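Local coordinates for protein probable transcriptional regulator WhiB7 (Mycobacterium tuberculosis, PDB 7KUG) that acts as a transcriptional regulator in antibiotic resistance, carries a [4Fe-4S] cluster, is probably redox-responsive and probably binds DNA in its cluster-free form, at residues Pro25-Ala30 / Lys40-Ser45; Ala34-Ala39 / Trp63-Gly68. The protein carries 2 engineered substitutions. One frame throughout, in Å; residues are numbered along the deposited sequence.

Interaction 1. Residues Pro25-Ala30 / Lys40-Ser45. Engineered in segment 25-30: M27 (natural residue Leu). Engineered in segment 40-45: M42 (natural residue Leu). With SF4 (iron/sulfur cluster), chain E.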
ATOM      1  N   PRO A  25      -8.387   7.305   0.185  1.00 23.58           N
ATOM      2  CA  PRO A  25      -7.523   6.315   0.826  1.00 24.15           C
ATOM      3  C   PRO A  25      -6.375   6.921   1.647  1.00 21.35           C
ATOM      4  O   PRO A  25      -5.987   6.365   2.660  1.00 21.09           O
ATOM      5  CB  PRO A  25      -6.913   5.492  -0.317  1.00 25.91           C
ATOM      6  CG  PRO A  25      -7.604   5.933  -1.591  1.00 28.66           C
ATOM      7  CD  PRO A  25      -8.574   7.040  -1.249  1.00 26.56           C
ATOM      8  N   ASP A  26      -5.822   8.052   1.220  1.00 20.38           N
ATOM      9  CA  ASP A  26      -4.667   8.664   1.912  1.00 21.92           C
ATOM     10  C   ASP A  26      -5.089   9.209   3.277  1.00 21.33           C
ATOM     11  O   ASP A  26      -4.193   9.543   4.055  1.00 24.18           O
ATOM     12  CB  ASP A  26      -4.003   9.725   1.041  1.00 23.20           C
ATOM     13  CG  ASP A  26      -3.096   9.133  -0.023  1.00 29.17           C
ATOM     14  OD1 ASP A  26      -2.823   7.901   0.023  1.00 25.10           O
ATOM     15  OD2 ASP A  26      -2.669   9.911  -0.900  1.00 34.93           O
HETATM   16  N   MSE A  27      -6.388   9.269   3.582  1.00 21.42           N
HETATM   17  CA  MSE A  27      -6.840   9.622   4.954  1.00 23.72           C
HETATM   18  C   MSE A  27      -6.194   8.664   5.964  1.00 21.41           C
HETATM   19  O   MSE A  27      -5.907   9.107   7.095  1.00 22.58           O
HETATM   20  CB  MSE A  27      -8.366   9.586   5.054  1.00 26.54           C
HETATM   21  CG  MSE A  27      -9.036  10.784   4.428  1.00 31.41           C
HETATM   22 SE   MSE A  27     -10.990  10.646   4.597  0.70 30.89          SE
HETATM   23  CE  MSE A  27     -11.101   9.755   6.347  1.00 23.96           C
ATOM     24  N   TRP A  28      -5.951   7.406   5.573  1.00 18.38           N
ATOM     25  CA  TRP A  28      -5.405   6.374   6.496  1.00 18.88           C
ATOM     26  C   TRP A  28      -3.878   6.492   6.573  1.00 21.82           C
ATOM     27  O   TRP A  28      -3.270   5.730   7.354  1.00 18.98           O
ATOM     28  CB  TRP A  28      -5.908   4.972   6.104  1.00 18.77           C
ATOM     29  CG  TRP A  28      -7.297   4.775   6.622  1.00 17.52           C
ATOM     30  CD1 TRP A  28      -7.649   4.193   7.800  1.00 17.70           C
ATOM     31  CD2 TRP A  28      -8.514   5.296   6.049  1.00 18.03           C
ATOM     32  NE1 TRP A  28      -9.000   4.297   7.999  1.00 18.02           N
ATOM     33  CE2 TRP A  28      -9.560   4.954   6.937  1.00 18.19           C
ATOM     34  CE3 TRP A  28      -8.827   5.989   4.873  1.00 20.64           C
ATOM     35  CZ2 TRP A  28     -10.886   5.295   6.691  1.00 19.93           C
ATOM     36  CZ3 TRP A  28     -10.143   6.326   4.628  1.00 20.06           C
ATOM     37  CH2 TRP A  28     -11.157   5.953   5.515  1.00 20.63           C
ATOM     38  N   PHE A  29      -3.296   7.456   5.847  1.00 21.08           N
ATOM     39  CA  PHE A  29      -1.834   7.725   5.796  1.00 22.36           C
ATOM     40  C   PHE A  29      -1.613   9.234   5.886  1.00 23.39           C
ATOM     41  O   PHE A  29      -0.773   9.809   5.169  1.00 25.08           O
ATOM     42  CB  PHE A  29      -1.224   7.096   4.543  1.00 21.87           C
ATOM     43  CG  PHE A  29      -1.395   5.605   4.491  1.00 20.08           C
ATOM     44  CD1 PHE A  29      -2.517   5.042   3.906  1.00 19.01           C
ATOM     45  CD2 PHE A  29      -0.425   4.761   5.007  1.00 17.83           C
ATOM     46  CE1 PHE A  29      -2.673   3.666   3.857  1.00 20.52           C
ATOM     47  CE2 PHE A  29      -0.599   3.384   4.975  1.00 20.03           C
ATOM     48  CZ  PHE A  29      -1.710   2.842   4.392  1.00 18.96           C
ATOM     49  N   ALA A  30      -2.412   9.874   6.737  1.00 22.73           N
ATOM     50  CA  ALA A  30      -2.486  11.342   6.891  1.00 23.13           C
ATOM     51  C   ALA A  30      -1.165  11.889   7.441  1.00 29.53           C
ATOM     52  O   ALA A  30      -0.470  11.170   8.196  1.00 29.22           O
ATOM     53  CB  ALA A  30      -3.646  11.718   7.778  1.00 25.53           C
ATOM     54  N   LYS A  40      -8.523   6.864  12.564  1.00 19.04           N
ATOM     55  CA  LYS A  40      -8.730   5.962  13.726  1.00 19.71           C
ATOM     56  C   LYS A  40     -10.227   5.891  14.052  1.00 19.64           C
ATOM     57  O   LYS A  40     -10.718   4.795  14.396  1.00 18.50           O
ATOM     58  CB  LYS A  40      -7.958   6.448  14.947  1.00 21.99           C
ATOM     59  CG  LYS A  40      -6.473   6.136  14.932  1.00 23.77           C
ATOM     60  CD  LYS A  40      -5.790   6.583  16.189  1.00 26.34           C
ATOM     61  CE  LYS A  40      -6.200   5.778  17.397  1.00 25.98           C
ATOM     62  NZ  LYS A  40      -5.315   6.078  18.546  1.00 31.18           N
ATOM     63  N   THR A  41     -10.937   7.012  13.960  1.00 18.99           N
ATOM     64  CA  THR A  41     -12.362   7.070  14.353  1.00 19.09           C
ATOM     65  C   THR A  41     -13.192   6.332  13.301  1.00 20.12           C
ATOM     66  O   THR A  41     -14.138   5.599  13.668  1.00 19.02           O
ATOM     67  CB  THR A  41     -12.819   8.518  14.559  1.00 20.79           C
ATOM     68  OG1 THR A  41     -12.004   9.065  15.592  1.00 22.55           O
ATOM     69  CG2 THR A  41     -14.276   8.631  14.947  1.00 21.01           C
HETATM   70  N   MSE A  42     -12.842   6.487  12.029  1.00 20.85           N
HETATM   71  CA  MSE A  42     -13.547   5.785  10.929  1.00 18.84           C
HETATM   72  C   MSE A  42     -13.526   4.278  11.192  1.00 18.27           C
HETATM   73  O   MSE A  42     -14.542   3.634  10.951  1.00 19.23           O
HETATM   74  CB  MSE A  42     -12.890   6.070   9.577  1.00 20.05           C
HETATM   75  CG  MSE A  42     -12.953   7.510   9.169  1.00 18.14           C
HETATM   76 SE   MSE A  42     -14.712   8.057   8.571  0.90 18.86          SE
HETATM   77  CE  MSE A  42     -14.663   7.402   6.717  1.00 22.65           C
ATOM     78  N   CYS A  43     -12.378   3.730  11.618  1.00 19.53           N
ATOM     79  CA  CYS A  43     -12.180   2.270  11.762  1.00 17.44           C
ATOM     80  C   CYS A  43     -13.081   1.698  12.864  1.00 17.61           C
ATOM     81  O   CYS A  43     -13.311   0.495  12.866  1.00 18.00           O
ATOM     82  CB  CYS A  43     -10.734   1.934  12.105  1.00 17.66           C
ATOM     83  SG  CYS A  43      -9.549   2.158  10.752  1.00 18.89           S
ATOM     84  N   VAL A  44     -13.563   2.507  13.801  1.00 18.99           N
ATOM     85  CA  VAL A  44     -14.152   1.954  15.059  1.00 19.83           C
ATOM     86  C   VAL A  44     -15.311   1.003  14.739  1.00 20.47           C
ATOM     87  O   VAL A  44     -15.422  -0.017  15.436  1.00 23.23           O
ATOM     88  CB  VAL A  44     -14.578   3.079  16.017  1.00 20.21           C
ATOM     89  CG1 VAL A  44     -15.392   2.552  17.189  1.00 21.16           C
ATOM     90  CG2 VAL A  44     -13.369   3.849  16.516  1.00 21.48           C
ATOM     91  N   SER A  45     -16.149   1.318  13.749  1.00 19.35           N
ATOM     92  CA  SER A  45     -17.370   0.544  13.402  1.00 21.64           C
ATOM     93  C   SER A  45     -17.064  -0.549  12.374  1.00 23.52           C
ATOM     94  O   SER A  45     -18.004  -1.251  11.960  1.00 23.66           O
ATOM     95  CB  SER A  45     -18.457   1.437  12.884  1.00 22.29           C
ATOM     96  OG  SER A  45     -18.158   1.897  11.575  1.00 26.50           O
TER
HETATM   97 FE1  SF4 E 101     -11.590  -1.704   8.652  1.00 20.61          FE
HETATM   98 FE2  SF4 E 101     -10.209  -0.378   6.736  1.00 19.60          FE
HETATM   99 FE3  SF4 E 101      -8.915  -2.022   8.519  1.00 19.45          FE
HETATM  100 FE4  SF4 E 101      -9.977   0.379   9.356  1.00 18.34          FE
HETATM  101  S1  SF4 E 101      -8.389  -0.009   7.844  1.00 18.76           S
HETATM  102  S2  SF4 E 101     -10.137  -1.577  10.313  1.00 17.56           S
HETATM  103  S3  SF4 E 101     -11.768   0.449   8.122  1.00 17.34           S
HETATM  104  S4  SF4 E 101     -10.380  -2.546   7.025  1.00 20.51           S

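Interaction 2. Residues Ala34-Ala39 / Trp63-Gly68. With SF4 (iron/sulfur cluster), chain E.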
ATOM      1  N   ALA A  34      -4.048  15.097  13.708  1.00 32.86           N
ATOM      2  CA  ALA A  34      -5.513  15.312  13.624  1.00 31.89           C
ATOM      3  C   ALA A  34      -6.100  14.451  12.497  1.00 28.01           C
ATOM      4  O   ALA A  34      -7.162  13.832  12.708  1.00 27.01           O
ATOM      5  CB  ALA A  34      -5.820  16.774  13.422  1.00 34.96           C
ATOM      6  N   GLY A  35      -5.420  14.400  11.346  1.00 27.08           N
ATOM      7  CA  GLY A  35      -5.813  13.544  10.217  1.00 27.08           C
ATOM      8  C   GLY A  35      -5.809  12.079  10.620  1.00 24.12           C
ATOM      9  O   GLY A  35      -6.735  11.346  10.226  1.00 26.15           O
ATOM     10  N   LEU A  36      -4.784  11.637  11.352  1.00 24.57           N
ATOM     11  CA  LEU A  36      -4.687  10.212  11.772  1.00 23.82           C
ATOM     12  C   LEU A  36      -5.816   9.900  12.762  1.00 22.29           C
ATOM     13  O   LEU A  36      -6.349   8.778  12.703  1.00 20.42           O
ATOM     14  CB  LEU A  36      -3.297   9.932  12.358  1.00 28.62           C
ATOM     15  CG  LEU A  36      -2.144   9.961  11.348  1.00 27.28           C
ATOM     16  CD1 LEU A  36      -0.807   9.784  12.051  1.00 32.68           C
ATOM     17  CD2 LEU A  36      -2.319   8.898  10.273  1.00 26.49           C
ATOM     18  N   GLU A  37      -6.213  10.866  13.593  1.00 21.83           N
ATOM     19  CA  GLU A  37      -7.302  10.704  14.592  0.51 24.10           C
ATOM     20  C   GLU A  37      -8.630  10.469  13.865  1.00 22.67           C
ATOM     21  O   GLU A  37      -9.410   9.620  14.313  1.00 21.50           O
ATOM     22  CB  GLU A  37      -7.404  11.938  15.487  0.51 25.60           C
ATOM     23  CG  GLU A  37      -8.012  11.642  16.843  0.51 27.42           C
ATOM     24  CD  GLU A  37      -8.397  12.875  17.645  0.51 30.97           C
ATOM     25  OE1 GLU A  37      -8.814  12.712  18.809  0.51 35.23           O
ATOM     26  OE2 GLU A  37      -8.291  13.992  17.104  0.51 36.24           O
ATOM     27  N   VAL A  38      -8.865  11.205  12.783  1.00 22.45           N
ATOM     28  CA  VAL A  38     -10.067  10.999  11.923  1.00 23.03           C
ATOM     29  C   VAL A  38     -10.075   9.546  11.420  1.00 20.24           C
ATOM     30  O   VAL A  38     -11.097   8.858  11.587  1.00 20.55           O
ATOM     31  CB  VAL A  38     -10.130  12.024  10.774  1.00 22.48           C
ATOM     32  CG1 VAL A  38     -11.171  11.647   9.743  1.00 23.22           C
ATOM     33  CG2 VAL A  38     -10.392  13.429  11.291  1.00 26.55           C
ATOM     34  N   ALA A  39      -8.974   9.063  10.842  1.00 21.19           N
ATOM     35  CA  ALA A  39      -8.898   7.695  10.285  1.00 20.05           C
ATOM     36  C   ALA A  39      -9.148   6.674  11.401  1.00 17.34           C
ATOM     37  O   ALA A  39      -9.913   5.716  11.180  1.00 19.24           O
ATOM     38  CB  ALA A  39      -7.565   7.468   9.609  1.00 22.27           C
ATOM     39  N   TRP A  63       3.654   2.088   8.670  1.00 20.07           N
ATOM     40  CA  TRP A  63       2.911   3.343   8.921  1.00 19.23           C
ATOM     41  C   TRP A  63       1.447   3.137   8.567  1.00 17.07           C
ATOM     42  O   TRP A  63       1.104   2.052   8.095  1.00 18.94           O
ATOM     43  CB  TRP A  63       3.533   4.549   8.197  1.00 19.10           C
ATOM     44  CG  TRP A  63       3.243   4.686   6.729  1.00 18.65           C
ATOM     45  CD1 TRP A  63       3.081   3.694   5.811  1.00 19.55           C
ATOM     46  CD2 TRP A  63       3.146   5.922   5.998  1.00 20.29           C
ATOM     47  NE1 TRP A  63       2.863   4.223   4.568  1.00 21.66           N
ATOM     48  CE2 TRP A  63       2.899   5.588   4.652  1.00 20.56           C
ATOM     49  CE3 TRP A  63       3.223   7.275   6.352  1.00 23.54           C
ATOM     50  CZ2 TRP A  63       2.745   6.557   3.659  1.00 21.40           C
ATOM     51  CZ3 TRP A  63       3.058   8.233   5.373  1.00 25.27           C
ATOM     52  CH2 TRP A  63       2.822   7.875   4.047  1.00 23.43           C
ATOM     53  N   GLY A  64       0.647   4.165   8.838  1.00 18.37           N
ATOM     54  CA  GLY A  64      -0.769   4.223   8.458  1.00 17.01           C
ATOM     55  C   GLY A  64      -1.656   3.762   9.602  1.00 19.05           C
ATOM     56  O   GLY A  64      -1.147   3.252  10.645  1.00 20.19           O
ATOM     57  N   VAL A  65      -2.957   3.928   9.410  1.00 17.73           N
ATOM     58  CA  VAL A  65      -3.978   3.493  10.398  1.00 17.34           C
ATOM     59  C   VAL A  65      -4.549   2.164   9.922  1.00 16.89           C
ATOM     60  O   VAL A  65      -5.049   2.063   8.796  1.00 16.33           O
ATOM     61  CB  VAL A  65      -5.048   4.571  10.626  1.00 16.74           C
ATOM     62  CG1 VAL A  65      -6.219   4.034  11.443  1.00 17.41           C
ATOM     63  CG2 VAL A  65      -4.425   5.789  11.295  1.00 17.64           C
ATOM     64  N   TRP A  66      -4.473   1.169  10.786  1.00 16.93           N
ATOM     65  CA  TRP A  66      -4.962  -0.192  10.520  1.00 15.38           C
ATOM     66  C   TRP A  66      -5.711  -0.615  11.783  1.00 18.10           C
ATOM     67  O   TRP A  66      -5.144  -0.414  12.860  1.00 18.97           O
ATOM     68  CB  TRP A  66      -3.810  -1.164  10.232  1.00 18.27           C
ATOM     69  CG  TRP A  66      -2.842  -0.737   9.182  1.00 17.82           C
ATOM     70  CD1 TRP A  66      -1.866   0.206   9.321  1.00 18.88           C
ATOM     71  CD2 TRP A  66      -2.724  -1.256   7.846  1.00 19.26           C
ATOM     72  NE1 TRP A  66      -1.157   0.315   8.159  1.00 19.35           N
ATOM     73  CE2 TRP A  66      -1.654  -0.566   7.241  1.00 18.93           C
ATOM     74  CE3 TRP A  66      -3.401  -2.233   7.114  1.00 19.55           C
ATOM     75  CZ2 TRP A  66      -1.258  -0.822   5.924  1.00 18.69           C
ATOM     76  CZ3 TRP A  66      -3.003  -2.497   5.821  1.00 21.63           C
ATOM     77  CH2 TRP A  66      -1.952  -1.790   5.237  1.00 19.40           C
ATOM     78  N   GLY A  67      -6.908  -1.188  11.642  1.00 19.32           N
ATOM     79  CA  GLY A  67      -7.681  -1.684  12.792  1.00 18.90           C
ATOM     80  C   GLY A  67      -7.867  -0.596  13.837  1.00 18.60           C
ATOM     81  O   GLY A  67      -7.905  -0.925  15.032  1.00 21.31           O
ATOM     82  N   GLY A  68      -7.918   0.671  13.397  1.00 18.45           N
ATOM     83  CA  GLY A  68      -8.178   1.843  14.252  1.00 18.55           C
ATOM     84  C   GLY A  68      -6.995   2.200  15.122  1.00 18.77           C
ATOM     85  O   GLY A  68      -7.188   2.926  16.105  1.00 21.49           O
TER
HETATM   86 FE1  SF4 E 101     -11.590  -1.704   8.652  1.00 20.61          FE
HETATM   87 FE2  SF4 E 101     -10.209  -0.378   6.736  1.00 19.60          FE
HETATM   88 FE3  SF4 E 101      -8.915  -2.022   8.519  1.00 19.45          FE
HETATM   89 FE4  SF4 E 101      -9.977   0.379   9.356  1.00 18.34          FE
HETATM   90  S1  SF4 E 101      -8.389  -0.009   7.844  1.00 18.76           S
HETATM   91  S2  SF4 E 101     -10.137  -1.577  10.313  1.00 17.56           S
HETATM   92  S3  SF4 E 101     -11.768   0.449   8.122  1.00 17.34           S
HETATM   93  S4  SF4 E 101     -10.380  -2.546   7.025  1.00 20.51           S

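Interaction 1. Residues Pro25-Ala30 / Lys40-Ser45
The indole of W28 meets C43 at its edge: the sulfur SG lies near the ring plane beside the pyrrole side, and NE1 is 3.5 Å from SG. With an N-H···S angle of 146°, it is a weak hydrogen bond. M42 and the cluster approach the ring obliquely from opposite sides, M42 with its CB and the cluster with its sulfide S1. Elsewhere around the rim, the carbonyl oxygen of P25 lies in the plane of the indole. A39 of helix 33-43 also touches W28, from the same side as M42.

Tryptophan suits this place because one side chain supplies both a broad apolar surface for the helix and an N-H at its border for the sulfur. The first torsion of W28 (chi1 -80°) sets CG beside the backbone N, and from there the ring reaches across to M42 and C43 of helix 33-43. The benzene part carries the apolar contact, with CZ2 3.6 Å from CB of M42. M42, an engineered selenomethionine, runs at about a right angle to the indole; its CG is 4.1 Å from CE of M27, the other engineered selenomethionine.

C43 SG is also bound to the cluster iron FE4 at 2.3 Å, so the one sulfur faces the metal and the indole N-H together. The weak N-H···S contact may draw slightly on the sulfur's electron density. W28 is thus a second-shell residue beside a first-shell thiolate, and it also touches C20. Such a shell, with C43 serving beside C20, C46 and C52, belongs to the four-cysteine [4Fe-4S] site of the WhiB family.

Interaction 2. Residues Ala34-Ala39 / Trp63-Gly68
V65 turns its branched side chain toward helix 33-43, where it meets the L36 and A39 side chains, one helical turn apart. Its CG2 points between them, with CD2 of L36 and CB of A39 each 3.9 Å from that methyl. The carbonyl oxygen of L36 also approaches CG2, at 3.8 Å. The other branch leans along the helix backbone: with chi1 at 170°, CG1 of V65 is opposite its own backbone N and comes 3.9 Å from the backbone atom C of A39. Alanine fits because its single methyl lets the strand come close, the CA atoms of A39 and V65 being 6.5 Å apart. L36, which does not leave the helix facing the strand, gains reach from its longer chain and slants against the valine.

V65 and W66 lie in a short strand that is outermost, within this chain, in an antiparallel sheet, and G64-V65-W66-G67-G68 is the G-V-W-G-G turn of WhiB proteins. G67 and G68 both have positive phi, with angles close to a type I' turn leading into strand 69-72. Glycine favours such angles, and at G67 the bare CA can come 3.5 Å from the cluster sulfide S2.

The W66 indole packs on A56 and R59 of helix 49-59. Its NE1 donates to the carbonyl oxygen of W63 at 2.9 Å, nearly straight at 168° and close to the indole plane, which fixes the ring's rotation. V65 O accepts a hydrogen bond from a polar side chain of a neighbouring protein chain.

The two contacts lie side by side, their centres about 4 Å apart, and both draw on helix 33-43: residues 34-39 serve interaction 2, while interaction 1 takes up the chain directly after them, in 40-45. Along the chain their segments alternate, in the order 25-30, 34-39, 40-45, 63-68. The loop 25-30 and the strand 65-66 also meet directly, with W28 O 2.8 Å from V65 N in a probable backbone hydrogen bond, and C43 CB packs 3.3 Å from G68 CA. Helix, preceding loop and glycine turn therefore close around one cluster, which both contacts touch. A neighbouring protein chain reaches residues of both, so cluster surroundings and partner surface are built from the same elements.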